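Local atomic coordinates of endolysin (Clostridium phage phiCD27, PDB entry 3QAY), a protein that probably cleaves the amide bond between N-acetylmuramic acid and L-alanine in the peptidoglycan of Clostridium difficile, using a zinc-dependent amidase catalytic domain. Residues 43-48 against 175-180. Sequence-based numbering, arbitrary orientation.
Sequences RKEGHK and LNKNIN. With PO4 (phosphate ion), chain G.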
loop_
_atom_site.group_PDB
_atom_site.type_symbol
_atom_site.label_atom_id
_atom_site.label_comp_id
_atom_site.label_asym_id
_atom_site.label_seq_id
_atom_site.Cartn_x
_atom_site.Cartn_y
_atom_site.Cartn_z
ATOM N N ARG A 43 -0.861 -11.325 -10.357
ATOM C CA ARG A 43 -1.453 -12.571 -10.844
ATOM C C ARG A 43 -0.947 -12.947 -12.232
ATOM O O ARG A 43 -0.718 -14.127 -12.519
ATOM C CB ARG A 43 -2.980 -12.477 -10.835
ATOM C CG ARG A 43 -3.584 -12.477 -9.443
ATOM C CD ARG A 43 -5.097 -12.356 -9.490
ATOM N NE ARG A 43 -5.661 -12.234 -8.143
ATOM C CZ ARG A 43 -6.509 -11.288 -7.736
ATOM N NH1 ARG A 43 -6.957 -10.352 -8.565
ATOM N NH2 ARG A 43 -6.935 -11.292 -6.477
ATOM N N LYS A 44 -0.752 -11.940 -13.082
ATOM C CA LYS A 44 -0.184 -12.137 -14.417
ATOM C C LYS A 44 1.180 -12.837 -14.362
ATOM O O LYS A 44 1.533 -13.593 -15.269
ATOM C CB LYS A 44 -0.057 -10.794 -15.147
ATOM C CG LYS A 44 0.222 -10.918 -16.645
ATOM C CD LYS A 44 0.083 -9.575 -17.358
ATOM C CE LYS A 44 -0.047 -9.748 -18.872
ATOM N NZ LYS A 44 -0.296 -8.441 -19.567
ATOM N N GLU A 45 1.935 -12.590 -13.292
ATOM C CA GLU A 45 3.236 -13.229 -13.095
ATOM C C GLU A 45 3.139 -14.559 -12.334
ATOM O O GLU A 45 4.162 -15.140 -11.978
ATOM C CB GLU A 45 4.189 -12.273 -12.367
ATOM C CG GLU A 45 4.273 -10.886 -12.976
ATOM C CD GLU A 45 4.610 -10.904 -14.453
ATOM O OE1 GLU A 45 5.633 -11.515 -14.822
ATOM O OE2 GLU A 45 3.851 -10.297 -15.240
ATOM N N GLY A 46 1.919 -15.027 -12.073
ATOM C CA GLY A 46 1.685 -16.368 -11.528
ATOM C C GLY A 46 1.487 -16.452 -10.024
ATOM O O GLY A 46 1.379 -17.549 -9.475
ATOM N N HIS A 47 1.430 -15.306 -9.350
ATOM C CA HIS A 47 1.263 -15.293 -7.894
ATOM C C HIS A 47 -0.217 -15.260 -7.524
ATOM O O HIS A 47 -1.068 -14.869 -8.328
ATOM C CB HIS A 47 2.017 -14.107 -7.285
ATOM C CG HIS A 47 3.446 -14.036 -7.719
ATOM N ND1 HIS A 47 4.447 -14.758 -7.108
ATOM C CD2 HIS A 47 4.035 -13.368 -8.738
ATOM C CE1 HIS A 47 5.595 -14.524 -7.716
ATOM N NE2 HIS A 47 5.372 -13.686 -8.713
ATOM N N LYS A 48 -0.525 -15.710 -6.313
ATOM C CA LYS A 48 -1.887 -15.673 -5.820
ATOM C C LYS A 48 -2.023 -14.488 -4.874
ATOM O O LYS A 48 -1.132 -14.229 -4.059
ATOM C CB LYS A 48 -2.263 -16.973 -5.117
ATOM C CG LYS A 48 -2.702 -18.080 -6.073
ATOM C CD LYS A 48 -3.117 -19.344 -5.313
ATOM C CE LYS A 48 -4.453 -19.193 -4.568
ATOM N NZ LYS A 48 -5.620 -19.018 -5.480
ATOM N N LEU A 175 9.018 -8.318 -6.910
ATOM C CA LEU A 175 9.462 -9.535 -7.578
ATOM C C LEU A 175 10.928 -9.495 -8.018
ATOM O O LEU A 175 11.490 -10.532 -8.385
ATOM C CB LEU A 175 8.560 -9.836 -8.778
ATOM C CG LEU A 175 7.087 -10.098 -8.453
ATOM C CD1 LEU A 175 6.319 -10.404 -9.736
ATOM C CD2 LEU A 175 6.926 -11.232 -7.432
ATOM N N ASN A 176 11.546 -8.314 -7.971
ATOM C CA ASN A 176 12.949 -8.134 -8.382
ATOM C C ASN A 176 13.189 -8.595 -9.813
ATOM O O ASN A 176 14.111 -9.356 -10.094
ATOM C CB ASN A 176 13.916 -8.842 -7.417
ATOM C CG ASN A 176 15.367 -8.354 -7.561
ATOM O OD1 ASN A 176 15.651 -7.398 -8.279
ATOM N ND2 ASN A 176 16.282 -9.016 -6.868
ATOM N N LYS A 177 12.342 -8.130 -10.716
ATOM C CA LYS A 177 12.523 -8.387 -12.134
ATOM C C LYS A 177 11.813 -7.320 -12.937
ATOM O O LYS A 177 11.036 -6.534 -12.392
ATOM C CB LYS A 177 12.010 -9.780 -12.517
ATOM C CG LYS A 177 10.532 -10.024 -12.249
ATOM C CD LYS A 177 10.091 -11.371 -12.812
ATOM C CE LYS A 177 8.575 -11.444 -12.963
ATOM N NZ LYS A 177 8.132 -12.679 -13.668
ATOM N N ASN A 178 12.102 -7.290 -14.233
ATOM C CA ASN A 178 11.449 -6.373 -15.145
ATOM C C ASN A 178 10.341 -7.114 -15.875
ATOM O O ASN A 178 10.553 -8.212 -16.388
ATOM C CB ASN A 178 12.470 -5.772 -16.115
ATOM C CG ASN A 178 13.325 -4.700 -15.460
ATOM O OD1 ASN A 178 12.806 -3.717 -14.934
ATOM N ND2 ASN A 178 14.635 -4.892 -15.476
ATOM N N ILE A 179 9.150 -6.527 -15.882
ATOM C CA ILE A 179 7.980 -7.166 -16.471
ATOM C C ILE A 179 7.841 -6.764 -17.930
ATOM O O ILE A 179 7.682 -7.623 -18.798
ATOM C CB ILE A 179 6.689 -6.793 -15.715
ATOM C CG1 ILE A 179 6.720 -7.365 -14.299
ATOM C CG2 ILE A 179 5.461 -7.317 -16.463
ATOM C CD1 ILE A 179 5.572 -6.899 -13.440
ATOM N N ASN A 180 7.917 -5.462 -18.190
ATOM C CA ASN A 180 7.696 -4.913 -19.524
ATOM C C ASN A 180 7.021 -5.919 -20.459
ATOM O O ASN A 180 7.656 -6.589 -21.281
ATOM C CB ASN A 180 9.017 -4.404 -20.121
ATOM C CG ASN A 180 8.809 -3.424 -21.266
ATOM O OD1 ASN A 180 7.676 -3.091 -21.628
ATOM N ND2 ASN A 180 9.908 -2.957 -21.842
ATOM O OXT ASN A 180 5.801 -6.090 -20.379
HETATM P P PO4 G . -9.621 -10.694 -4.303
HETATM O O1 PO4 G . -10.919 -9.974 -4.045
HETATM O O2 PO4 G . -8.705 -9.761 -5.058
HETATM O O3 PO4 G . -9.006 -11.129 -2.996
HETATM O O4 PO4 G . -9.868 -11.935 -5.126
HETATM O O HOH W 1 6.509 -15.149 -12.852
#
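Glu45 meets Lys177 in a salt bridge, with NZ of Lys177 3.0 Å from OE1 of Glu45 and lying on that oxygen's anti lone pair, the one turned away from OE2. Lysine suits this place because its chain, extended beyond CG, carries the ammonium group across from the C-terminal tail. A water that accepts from Lys177 NZ also reaches the backbone O of Glu45, though its closeness to that O makes its placement doubtful. Glutamate offers both methylenes for a leucine and a carboxylate for the lysine, and its bend at chi2 (-54°) serves the two at once. CG of Glu45 is 3.9 Å from CD1 of Leu175. OE2 of Glu45 lies 3.6 Å from the methyl CG2 of Ile179. The branched Leu175 brings both methyls near the His47 ring, CD2 approaching obliquely to 3.2 Å from NE2 of His47, which is tight for a methyl group. The other ring nitrogen, ND1, is hydrogen-bonded to the backbone N of Met2, which limits how the imidazole can turn.

Behind these contacts, helix 152-175 closes in a Schellman motif: Asn176 at C-prime takes positive phi, Lys177 N bonds to Glu172 O, and the tail turns to run past Glu45. Ile179 then rests on Lys168 and Val171 of that helix. In the turn following helix 27-44, Gly46 N bonds to Arg43 O, and positive phi suits glycine, since a CB would press against the preceding carbonyl. Arg43 points elsewhere: NH2 bonds to Val49 O and a phosphate, probably from the crystallisation liquor, and NH1 pairs with Asp40.

Solvent probably weakens the surface ion pair, so much of the hold on the tail may come from the apolar contacts of Leu175 and Ile179.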